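Local atomic coordinates of HD domain protein (Enterococcus faecalis, PDB entry 4LRL), a protein that probably hydrolyses deoxyribonucleoside triphosphates, as a metal-dependent HD-domain phosphohydrolase whose activity is regulated allosterically by bound nucleotides. Residues V271-R285 with I339-L353. Sequence-based numbering, arbitrary orientation.
Sequences VSRGMEVILDHLLHR and ILGDLAKRFLMRKPL. With DGT (2'-deoxyguanosine-5'-triphosphate), chain R.
Phe347 fits as a knob among Met275, Ile278, Leu279 and Leu282. Its CG lies anti to the backbone N (chi1 -168°), which swings the ring across to helix 271-285. Leu279 CD1 sits over one face of the Phe347 ring, 4.2 Å from its centroid, as a CH-pi contact. Met275 O lies at the ring edge, in its plane. Leu282 is in turn a knob among Leu340, Leu343, Ala344 and Phe347, and Leu282 CD1 is 3.5 Å from Ala344 N. Bends at chi2 and chi3 bring Met275 CE to 3.5 Å from Phe347 O and lay its SD against Pro352. Gly274 lets the chain at Pro352 and Leu353 pass close, with Gly274 CA 4.8 Å from Leu353 CA.

Past the helix, Arg350 has positive phi and extends its side chain to dGTP. Arg350 NH2 donates a hydrogen bond to DGT O1A (2.7 Å) and Arg350 NH1 one to DGT O5' (2.9 Å). The guanine lies over one guanidinium face. Phe78 O accepts from Arg350 NE and helps fix the group's rotation. The Val271 CG2 methyl packs against DGT O3A at 3.6 Å. Lys354, Lys446 and second-subunit residues also hold this nucleotide. The arrangement is an antiparallel knobs-into-holes helix pair, inclined at 147°, ending at an intersubunit nucleotide site, consistent with allosteric regulation.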
ATOM      1  N   VAL C 271     -14.395 -22.474   4.862  1.00 31.06           N
ATOM      2  CA  VAL C 271     -14.633 -22.900   3.488  1.00 31.02           C
ATOM      3  C   VAL C 271     -13.393 -23.636   2.966  1.00 30.73           C
ATOM      4  O   VAL C 271     -13.509 -24.695   2.356  1.00 30.57           O
ATOM      5  CB  VAL C 271     -15.055 -21.730   2.593  1.00 31.88           C
ATOM      6  CG1 VAL C 271     -15.156 -22.157   1.151  1.00 31.83           C
ATOM      7  CG2 VAL C 271     -16.386 -21.160   3.070  1.00 33.10           C
ATOM      8  N   SER C 272     -12.210 -23.107   3.258  1.00 30.84           N
ATOM      9  CA  SER C 272     -10.965 -23.776   2.874  1.00 31.06           C
ATOM     10  C   SER C 272     -10.864 -25.150   3.511  1.00 31.12           C
ATOM     11  O   SER C 272     -10.455 -26.118   2.857  1.00 31.62           O
ATOM     12  CB  SER C 272      -9.752 -22.943   3.280  1.00 30.69           C
ATOM     13  OG  SER C 272      -9.908 -21.628   2.801  1.00 33.21           O
ATOM     14  N   ARG C 273     -11.220 -25.228   4.788  1.00 30.92           N
ATOM     15  CA  ARG C 273     -11.224 -26.495   5.487  1.00 31.60           C
ATOM     16  C   ARG C 273     -12.292 -27.465   4.950  1.00 31.96           C
ATOM     17  O   ARG C 273     -12.101 -28.685   4.992  1.00 32.24           O
ATOM     18  CB  ARG C 273     -11.367 -26.278   6.984  1.00 31.78           C
ATOM     19  CG  ARG C 273     -10.121 -25.673   7.631  1.00 32.11           C
ATOM     20  CD  ARG C 273     -10.165 -25.945   9.108  1.00 35.73           C
ATOM     21  NE  ARG C 273     -10.890 -24.909   9.822  1.00 36.48           N
ATOM     22  CZ  ARG C 273     -11.526 -25.084  10.977  1.00 37.61           C
ATOM     23  NH1 ARG C 273     -11.562 -26.275  11.569  1.00 37.48           N
ATOM     24  NH2 ARG C 273     -12.145 -24.051  11.533  1.00 37.93           N
ATOM     25  N   GLY C 274     -13.392 -26.919   4.435  1.00 32.07           N
ATOM     26  CA  GLY C 274     -14.400 -27.701   3.725  1.00 32.28           C
ATOM     27  C   GLY C 274     -13.854 -28.412   2.500  1.00 32.11           C
ATOM     28  O   GLY C 274     -14.197 -29.568   2.238  1.00 32.38           O
ATOM     29  N   MET C 275     -12.993 -27.731   1.746  1.00 31.84           N
ATOM     30  CA  MET C 275     -12.391 -28.331   0.556  1.00 31.66           C
ATOM     31  C   MET C 275     -11.349 -29.386   0.944  1.00 31.92           C
ATOM     32  O   MET C 275     -11.191 -30.410   0.268  1.00 32.09           O
ATOM     33  CB  MET C 275     -11.778 -27.251  -0.336  1.00 31.70           C
ATOM     34  CG  MET C 275     -12.814 -26.367  -1.026  1.00 31.21           C
ATOM     35  SD  MET C 275     -13.835 -27.303  -2.187  1.00 34.20           S
ATOM     36  CE  MET C 275     -12.664 -27.614  -3.508  1.00 31.76           C
ATOM     37  N   GLU C 276     -10.643 -29.127   2.040  1.00 31.63           N
ATOM     38  CA  GLU C 276      -9.654 -30.052   2.549  1.00 32.29           C
ATOM     39  C   GLU C 276     -10.309 -31.361   2.999  1.00 32.77           C
ATOM     40  O   GLU C 276      -9.775 -32.446   2.744  1.00 33.31           O
ATOM     41  CB  GLU C 276      -8.874 -29.402   3.689  1.00 32.40           C
ATOM     42  CG  GLU C 276      -7.617 -30.146   4.072  1.00 34.37           C
ATOM     43  CD  GLU C 276      -7.875 -31.310   5.030  1.00 37.49           C
ATOM     44  OE1 GLU C 276      -7.085 -32.286   5.001  1.00 39.32           O
ATOM     45  OE2 GLU C 276      -8.856 -31.252   5.814  1.00 36.89           O
ATOM     46  N   VAL C 277     -11.465 -31.261   3.654  1.00 32.78           N
ATOM     47  CA  VAL C 277     -12.226 -32.442   4.040  1.00 33.28           C
ATOM     48  C   VAL C 277     -12.584 -33.287   2.817  1.00 33.75           C
ATOM     49  O   VAL C 277     -12.463 -34.507   2.860  1.00 34.66           O
ATOM     50  CB  VAL C 277     -13.497 -32.095   4.890  1.00 33.77           C
ATOM     51  CG1 VAL C 277     -14.411 -33.301   5.015  1.00 33.62           C
ATOM     52  CG2 VAL C 277     -13.104 -31.612   6.287  1.00 32.42           C
ATOM     53  N   ILE C 278     -12.996 -32.643   1.723  1.00 33.74           N
ATOM     54  CA  ILE C 278     -13.322 -33.362   0.493  1.00 33.67           C
ATOM     55  C   ILE C 278     -12.088 -34.038  -0.109  1.00 33.76           C
ATOM     56  O   ILE C 278     -12.140 -35.206  -0.498  1.00 34.45           O
ATOM     57  CB  ILE C 278     -14.033 -32.447  -0.527  1.00 33.97           C
ATOM     58  CG1 ILE C 278     -15.522 -32.394  -0.194  1.00 35.11           C
ATOM     59  CG2 ILE C 278     -13.841 -32.949  -1.975  1.00 33.31           C
ATOM     60  CD1 ILE C 278     -16.131 -31.083  -0.504  1.00 38.52           C
ATOM     61  N   LEU C 279     -10.980 -33.310  -0.164  1.00 33.01           N
ATOM     62  CA  LEU C 279      -9.718 -33.879  -0.604  1.00 33.18           C
ATOM     63  C   LEU C 279      -9.315 -35.091   0.262  1.00 33.80           C
ATOM     64  O   LEU C 279      -8.884 -36.119  -0.266  1.00 34.19           O
ATOM     65  CB  LEU C 279      -8.622 -32.814  -0.572  1.00 32.39           C
ATOM     66  CG  LEU C 279      -7.173 -33.209  -0.871  1.00 32.72           C
ATOM     67  CD1 LEU C 279      -7.013 -33.690  -2.313  1.00 32.37           C
ATOM     68  CD2 LEU C 279      -6.264 -32.015  -0.606  1.00 31.02           C
ATOM     69  N   ASP C 280      -9.463 -34.960   1.579  1.00 33.35           N
ATOM     70  CA  ASP C 280      -9.070 -36.015   2.512  1.00 34.24           C
ATOM     71  C   ASP C 280      -9.835 -37.291   2.193  1.00 34.88           C
ATOM     72  O   ASP C 280      -9.247 -38.361   2.030  1.00 35.82           O
ATOM     73  CB  ASP C 280      -9.304 -35.564   3.965  1.00 33.89           C
ATOM     74  CG  ASP C 280      -8.928 -36.634   4.993  1.00 35.90           C
ATOM     75  OD1 ASP C 280      -7.886 -36.486   5.654  1.00 37.59           O
ATOM     76  OD2 ASP C 280      -9.668 -37.626   5.158  1.00 38.80           O
ATOM     77  N   HIS C 281     -11.150 -37.159   2.077  1.00 34.55           N
ATOM     78  CA  HIS C 281     -12.022 -38.304   1.887  1.00 34.84           C
ATOM     79  C   HIS C 281     -11.892 -38.894   0.488  1.00 35.26           C
ATOM     80  O   HIS C 281     -12.008 -40.111   0.302  1.00 36.01           O
ATOM     81  CB  HIS C 281     -13.457 -37.900   2.182  1.00 34.64           C
ATOM     82  CG  HIS C 281     -13.713 -37.616   3.628  1.00 34.69           C
ATOM     83  ND1 HIS C 281     -14.902 -37.087   4.081  1.00 34.28           N
ATOM     84  CD2 HIS C 281     -12.934 -37.796   4.725  1.00 34.48           C
ATOM     85  CE1 HIS C 281     -14.852 -36.972   5.398  1.00 35.52           C
ATOM     86  NE2 HIS C 281     -13.669 -37.392   5.813  1.00 34.29           N
ATOM     87  N   LEU C 282     -11.645 -38.018  -0.485  1.00 34.49           N
ATOM     88  CA  LEU C 282     -11.355 -38.412  -1.859  1.00 34.63           C
ATOM     89  C   LEU C 282     -10.131 -39.317  -1.946  1.00 35.47           C
ATOM     90  O   LEU C 282     -10.170 -40.359  -2.587  1.00 36.66           O
ATOM     91  CB  LEU C 282     -11.145 -37.165  -2.719  1.00 34.00           C
ATOM     92  CG  LEU C 282     -10.616 -37.300  -4.148  1.00 34.42           C
ATOM     93  CD1 LEU C 282     -11.566 -38.121  -4.986  1.00 32.23           C
ATOM     94  CD2 LEU C 282     -10.388 -35.898  -4.753  1.00 32.98           C
ATOM     95  N   LEU C 283      -9.047 -38.921  -1.292  1.00 35.19           N
ATOM     96  CA  LEU C 283      -7.840 -39.729  -1.297  1.00 36.29           C
ATOM     97  C   LEU C 283      -8.069 -41.012  -0.512  1.00 37.67           C
ATOM     98  O   LEU C 283      -7.558 -42.075  -0.877  1.00 38.76           O
ATOM     99  CB  LEU C 283      -6.652 -38.946  -0.722  1.00 35.80           C
ATOM    100  CG  LEU C 283      -6.178 -37.720  -1.516  1.00 34.24           C
ATOM    101  CD1 LEU C 283      -5.196 -36.929  -0.693  1.00 34.22           C
ATOM    102  CD2 LEU C 283      -5.553 -38.104  -2.859  1.00 35.78           C
ATOM    103  N   HIS C 284      -8.842 -40.907   0.565  1.00 37.50           N
ATOM    104  CA  HIS C 284      -9.129 -42.069   1.384  1.00 39.41           C
ATOM    105  C   HIS C 284      -9.917 -43.117   0.595  1.00 40.01           C
ATOM    106  O   HIS C 284      -9.612 -44.310   0.667  1.00 41.65           O
ATOM    107  CB  HIS C 284      -9.872 -41.675   2.657  1.00 39.03           C
ATOM    108  CG  HIS C 284     -10.006 -42.799   3.637  1.00 43.08           C
ATOM    109  ND1 HIS C 284     -11.181 -43.071   4.307  1.00 45.66           N
ATOM    110  CD2 HIS C 284      -9.119 -43.747   4.030  1.00 46.04           C
ATOM    111  CE1 HIS C 284     -11.006 -44.122   5.088  1.00 46.97           C
ATOM    112  NE2 HIS C 284      -9.764 -44.551   4.937  1.00 47.93           N
ATOM    113  N   ARG C 285     -10.911 -42.654  -0.165  1.00 39.00           N
ATOM    114  CA  ARG C 285     -11.749 -43.523  -0.986  1.00 39.32           C
ATOM    115  C   ARG C 285     -10.934 -44.230  -2.048  1.00 40.12           C
ATOM    116  O   ARG C 285     -11.130 -45.412  -2.289  1.00 41.47           O
ATOM    117  CB  ARG C 285     -12.886 -42.727  -1.646  1.00 38.12           C
ATOM    118  CG  ARG C 285     -13.935 -43.580  -2.372  1.00 38.59           C
ATOM    119  CD  ARG C 285     -14.615 -44.603  -1.445  1.00 38.35           C
ATOM    120  NE  ARG C 285     -15.665 -45.343  -2.145  1.00 39.95           N
ATOM    121  CZ  ARG C 285     -16.330 -46.382  -1.634  1.00 42.52           C
ATOM    122  NH1 ARG C 285     -16.062 -46.821  -0.406  1.00 43.66           N
ATOM    123  NH2 ARG C 285     -17.265 -46.992  -2.352  1.00 42.52           N
ATOM    124  N   ILE C 339     -19.235 -42.575  -4.937  1.00 43.32           N
ATOM    125  CA  ILE C 339     -18.580 -41.730  -3.954  1.00 40.64           C
ATOM    126  C   ILE C 339     -17.300 -41.087  -4.495  1.00 39.98           C
ATOM    127  O   ILE C 339     -17.100 -39.873  -4.347  1.00 38.80           O
ATOM    128  CB  ILE C 339     -18.320 -42.519  -2.641  1.00 40.40           C
ATOM    129  CG1 ILE C 339     -19.654 -42.822  -1.942  1.00 40.96           C
ATOM    130  CG2 ILE C 339     -17.358 -41.769  -1.707  1.00 38.08           C
ATOM    131  CD1 ILE C 339     -19.565 -43.880  -0.844  1.00 40.82           C
ATOM    132  N   LEU C 340     -16.443 -41.888  -5.128  1.00 40.75           N
ATOM    133  CA  LEU C 340     -15.175 -41.374  -5.651  1.00 40.08           C
ATOM    134  C   LEU C 340     -15.410 -40.355  -6.770  1.00 40.26           C
ATOM    135  O   LEU C 340     -14.861 -39.247  -6.731  1.00 39.31           O
ATOM    136  CB  LEU C 340     -14.252 -42.507  -6.134  1.00 40.99           C
ATOM    137  CG  LEU C 340     -12.840 -42.040  -6.509  1.00 39.30           C
ATOM    138  CD1 LEU C 340     -11.940 -41.934  -5.271  1.00 37.59           C
ATOM    139  CD2 LEU C 340     -12.202 -42.929  -7.561  1.00 37.22           C
ATOM    140  N   GLY C 341     -16.229 -40.736  -7.752  1.00 41.72           N
ATOM    141  CA  GLY C 341     -16.569 -39.867  -8.875  1.00 42.21           C
ATOM    142  C   GLY C 341     -17.057 -38.505  -8.417  1.00 41.25           C
ATOM    143  O   GLY C 341     -16.594 -37.478  -8.904  1.00 40.75           O
ATOM    144  N   ASP C 342     -17.982 -38.507  -7.459  1.00 40.93           N
ATOM    145  CA  ASP C 342     -18.571 -37.284  -6.934  1.00 39.90           C
ATOM    146  C   ASP C 342     -17.592 -36.427  -6.126  1.00 38.06           C
ATOM    147  O   ASP C 342     -17.603 -35.204  -6.247  1.00 37.14           O
ATOM    148  CB  ASP C 342     -19.787 -37.623  -6.075  1.00 40.54           C
ATOM    149  CG  ASP C 342     -20.527 -36.386  -5.601  1.00 40.83           C
ATOM    150  OD1 ASP C 342     -21.077 -35.647  -6.449  1.00 43.08           O
ATOM    151  OD2 ASP C 342     -20.562 -36.162  -4.379  1.00 40.75           O
ATOM    152  N   LEU C 343     -16.765 -37.067  -5.294  1.00 37.17           N
ATOM    153  CA  LEU C 343     -15.768 -36.341  -4.491  1.00 35.82           C
ATOM    154  C   LEU C 343     -14.725 -35.690  -5.399  1.00 35.75           C
ATOM    155  O   LEU C 343     -14.328 -34.542  -5.193  1.00 34.90           O
ATOM    156  CB  LEU C 343     -15.085 -37.260  -3.466  1.00 35.10           C
ATOM    157  CG  LEU C 343     -15.910 -37.825  -2.303  1.00 35.62           C
ATOM    158  CD1 LEU C 343     -15.089 -38.808  -1.451  1.00 35.45           C
ATOM    159  CD2 LEU C 343     -16.488 -36.723  -1.422  1.00 35.14           C
ATOM    160  N   ALA C 344     -14.301 -36.429  -6.418  1.00 36.74           N
ATOM    161  CA  ALA C 344     -13.392 -35.891  -7.414  1.00 37.08           C
ATOM    162  C   ALA C 344     -14.008 -34.655  -8.074  1.00 37.39           C
ATOM    163  O   ALA C 344     -13.328 -33.639  -8.224  1.00 36.81           O
ATOM    164  CB  ALA C 344     -13.041 -36.943  -8.442  1.00 37.84           C
ATOM    165  N   LYS C 345     -15.290 -34.742  -8.438  1.00 38.38           N
ATOM    166  CA  LYS C 345     -16.003 -33.608  -9.027  1.00 39.54           C
ATOM    167  C   LYS C 345     -16.087 -32.443  -8.026  1.00 38.69           C
ATOM    168  O   LYS C 345     -15.844 -31.283  -8.390  1.00 38.66           O
ATOM    169  CB  LYS C 345     -17.396 -34.013  -9.540  1.00 40.78           C
ATOM    170  CG  LYS C 345     -18.059 -32.937 -10.388  1.00 43.06           C
ATOM    171  CD  LYS C 345     -19.146 -33.492 -11.317  1.00 47.59           C
ATOM    172  CE  LYS C 345     -19.405 -32.522 -12.495  1.00 51.50           C
ATOM    173  NZ  LYS C 345     -20.389 -33.018 -13.526  1.00 54.86           N
ATOM    174  N   ARG C 346     -16.390 -32.758  -6.767  1.00 37.67           N
ATOM    175  CA  ARG C 346     -16.523 -31.719  -5.734  1.00 37.04           C
ATOM    176  C   ARG C 346     -15.237 -30.942  -5.501  1.00 36.07           C
ATOM    177  O   ARG C 346     -15.289 -29.742  -5.238  1.00 35.96           O
ATOM    178  CB  ARG C 346     -17.091 -32.285  -4.426  1.00 36.37           C
ATOM    179  CG  ARG C 346     -18.532 -32.759  -4.589  1.00 38.71           C
ATOM    180  CD  ARG C 346     -19.061 -33.541  -3.387  1.00 39.73           C
ATOM    181  NE  ARG C 346     -20.045 -32.747  -2.662  1.00 42.21           N
ATOM    182  CZ  ARG C 346     -21.355 -32.943  -2.699  1.00 42.88           C
ATOM    183  NH1 ARG C 346     -21.872 -33.936  -3.409  1.00 47.08           N
ATOM    184  NH2 ARG C 346     -22.155 -32.155  -2.000  1.00 43.25           N
ATOM    185  N   PHE C 347     -14.097 -31.621  -5.631  1.00 35.69           N
ATOM    186  CA  PHE C 347     -12.792 -30.975  -5.500  1.00 35.25           C
ATOM    187  C   PHE C 347     -12.361 -30.186  -6.729  1.00 35.75           C
ATOM    188  O   PHE C 347     -11.803 -29.097  -6.605  1.00 36.16           O
ATOM    189  CB  PHE C 347     -11.688 -31.976  -5.139  1.00 35.01           C
ATOM    190  CG  PHE C 347     -10.400 -31.314  -4.729  1.00 35.27           C
ATOM    191  CD1 PHE C 347     -10.223 -30.861  -3.426  1.00 34.45           C
ATOM    192  CD2 PHE C 347      -9.369 -31.120  -5.654  1.00 36.15           C
ATOM    193  CE1 PHE C 347      -9.032 -30.235  -3.046  1.00 34.85           C
ATOM    194  CE2 PHE C 347      -8.170 -30.495  -5.284  1.00 34.39           C
ATOM    195  CZ  PHE C 347      -8.001 -30.051  -3.987  1.00 35.07           C
ATOM    196  N   LEU C 348     -12.595 -30.732  -7.916  1.00 36.23           N
ATOM    197  CA  LEU C 348     -12.247 -30.009  -9.137  1.00 36.66           C
ATOM    198  C   LEU C 348     -13.161 -28.815  -9.391  1.00 36.97           C
ATOM    199  O   LEU C 348     -12.704 -27.784  -9.876  1.00 37.08           O
ATOM    200  CB  LEU C 348     -12.243 -30.946 -10.346  1.00 37.44           C
ATOM    201  CG  LEU C 348     -11.151 -32.021 -10.349  1.00 37.54           C
ATOM    202  CD1 LEU C 348     -11.511 -33.111 -11.361  1.00 38.33           C
ATOM    203  CD2 LEU C 348      -9.743 -31.441 -10.608  1.00 36.29           C
ATOM    204  N   MET C 349     -14.438 -28.966  -9.047  1.00 37.17           N
ATOM    205  CA  MET C 349     -15.480 -27.969  -9.360  1.00 38.36           C
ATOM    206  C   MET C 349     -15.813 -27.002  -8.197  1.00 37.25           C
ATOM    207  O   MET C 349     -16.680 -26.130  -8.341  1.00 37.41           O
ATOM    208  CB  MET C 349     -16.769 -28.671  -9.849  1.00 40.03           C
ATOM    209  CG  MET C 349     -16.621 -29.593 -11.077  1.00 42.74           C
ATOM    210  SD  MET C 349     -15.391 -29.013 -12.253  1.00 49.91           S
ATOM    211  CE  MET C 349     -15.417 -30.298 -13.510  1.00 51.37           C
ATOM    212  N   ARG C 350     -15.117 -27.172  -7.063  1.00 35.41           N
ATOM    213  CA  ARG C 350     -15.293 -26.360  -5.848  1.00 34.39           C
ATOM    214  C   ARG C 350     -16.694 -26.481  -5.248  1.00 34.71           C
ATOM    215  O   ARG C 350     -17.530 -25.589  -5.398  1.00 35.33           O
ATOM    216  CB  ARG C 350     -14.897 -24.885  -6.077  1.00 34.65           C
ATOM    217  CG  ARG C 350     -14.782 -24.057  -4.790  1.00 34.33           C
ATOM    218  CD  ARG C 350     -14.629 -22.569  -5.067  1.00 32.97           C
ATOM    219  NE  ARG C 350     -14.467 -21.754  -3.855  1.00 33.30           N
ATOM    220  CZ  ARG C 350     -15.444 -21.431  -2.999  1.00 33.91           C
ATOM    221  NH1 ARG C 350     -15.171 -20.682  -1.942  1.00 33.44           N
ATOM    222  NH2 ARG C 350     -16.687 -21.871  -3.170  1.00 33.52           N
ATOM    223  N   LYS C 351     -16.937 -27.599  -4.570  1.00 34.56           N
ATOM    224  CA  LYS C 351     -18.201 -27.826  -3.872  1.00 35.39           C
ATOM    225  C   LYS C 351     -17.861 -28.167  -2.441  1.00 35.04           C
ATOM    226  O   LYS C 351     -17.927 -29.334  -2.059  1.00 34.60           O
ATOM    227  CB  LYS C 351     -19.002 -28.989  -4.476  1.00 35.85           C
ATOM    228  CG  LYS C 351     -19.167 -28.973  -5.984  1.00 36.21           C
ATOM    229  CD  LYS C 351     -20.079 -27.879  -6.429  1.00 36.67           C
ATOM    230  CE  LYS C 351     -20.399 -28.015  -7.917  1.00 38.99           C
ATOM    231  NZ  LYS C 351     -21.025 -26.767  -8.420  1.00 38.11           N
ATOM    232  N   PRO C 352     -17.477 -27.157  -1.642  1.00 35.49           N
ATOM    233  CA  PRO C 352     -17.011 -27.538  -0.314  1.00 35.40           C
ATOM    234  C   PRO C 352     -18.163 -28.066   0.526  1.00 35.92           C
ATOM    235  O   PRO C 352     -19.330 -27.754   0.249  1.00 36.59           O
ATOM    236  CB  PRO C 352     -16.461 -26.234   0.274  1.00 35.68           C
ATOM    237  CG  PRO C 352     -16.741 -25.140  -0.770  1.00 36.29           C
ATOM    238  CD  PRO C 352     -17.673 -25.705  -1.780  1.00 35.88           C
ATOM    239  N   LEU C 353     -17.832 -28.896   1.513  1.00 35.54           N
ATOM    240  CA  LEU C 353     -18.780 -29.236   2.558  1.00 35.56           C
ATOM    241  C   LEU C 353     -19.042 -27.981   3.394  1.00 36.04           C
ATOM    242  O   LEU C 353     -18.135 -27.180   3.620  1.00 36.42           O
ATOM    243  CB  LEU C 353     -18.224 -30.351   3.445  1.00 34.72           C
ATOM    244  CG  LEU C 353     -18.070 -31.763   2.866  1.00 34.87           C
ATOM    245  CD1 LEU C 353     -17.683 -32.731   3.973  1.00 35.06           C
ATOM    246  CD2 LEU C 353     -19.341 -32.267   2.186  1.00 34.52           C
TER
HETATM  247  PG  DGT R 502     -22.836 -18.942   0.523  0.75 59.71           P
HETATM  248  O1G DGT R 502     -22.679 -17.627   1.269  0.75 58.65           O
HETATM  249  O2G DGT R 502     -24.043 -19.755   0.971  0.75 58.83           O
HETATM  250  O3G DGT R 502     -22.672 -18.827  -0.984  0.75 58.44           O
HETATM  251  O3B DGT R 502     -21.597 -19.891   0.946  1.00 54.82           O
HETATM  252  PB  DGT R 502     -20.292 -19.348   1.694  1.00 51.95           P
HETATM  253  O1B DGT R 502     -20.325 -19.824   3.123  1.00 51.92           O
HETATM  254  O2B DGT R 502     -20.097 -17.884   1.391  1.00 53.40           O
HETATM  255  O3A DGT R 502     -19.133 -20.165   0.946  1.00 46.87           O
HETATM  256  PA  DGT R 502     -18.594 -19.890  -0.539  1.00 39.59           P
HETATM  257  O1A DGT R 502     -18.352 -21.241  -1.151  1.00 39.67           O
HETATM  258  O2A DGT R 502     -19.400 -18.890  -1.302  1.00 40.46           O
HETATM  259  O5' DGT R 502     -17.134 -19.259  -0.267  1.00 40.89           O
HETATM  260  C5' DGT R 502     -16.892 -18.209   0.663  1.00 38.88           C
HETATM  261  C4' DGT R 502     -16.001 -17.141   0.032  1.00 38.72           C
HETATM  262  O4' DGT R 502     -14.921 -17.686  -0.744  1.00 36.57           O
HETATM  263  C3' DGT R 502     -16.785 -16.307  -0.970  1.00 39.22           C
HETATM  264  O3' DGT R 502     -17.648 -15.347  -0.332  1.00 41.20           O
HETATM  265  C2' DGT R 502     -15.687 -15.712  -1.843  1.00 36.54           C
HETATM  266  C1' DGT R 502     -14.544 -16.725  -1.741  1.00 34.09           C
HETATM  267  N9  DGT R 502     -14.274 -17.395  -3.037  1.00 30.55           N
HETATM  268  C8  DGT R 502     -13.066 -17.467  -3.633  1.00 30.94           C
HETATM  269  N7  DGT R 502     -13.120 -18.151  -4.808  1.00 26.98           N
HETATM  270  C5  DGT R 502     -14.400 -18.534  -4.973  1.00 27.55           C
HETATM  271  C6  DGT R 502     -15.178 -19.279  -6.003  1.00 27.07           C
HETATM  272  O6  DGT R 502     -14.660 -19.755  -7.032  1.00 28.06           O
HETATM  273  N1  DGT R 502     -16.477 -19.460  -5.804  1.00 27.26           N
HETATM  274  C2  DGT R 502     -17.119 -18.982  -4.731  1.00 27.63           C
HETATM  275  N2  DGT R 502     -18.442 -19.225  -4.645  1.00 27.66           N
HETATM  276  N3  DGT R 502     -16.489 -18.295  -3.740  1.00 29.34           N
HETATM  277  C4  DGT R 502     -15.151 -18.036  -3.809  1.00 29.24           C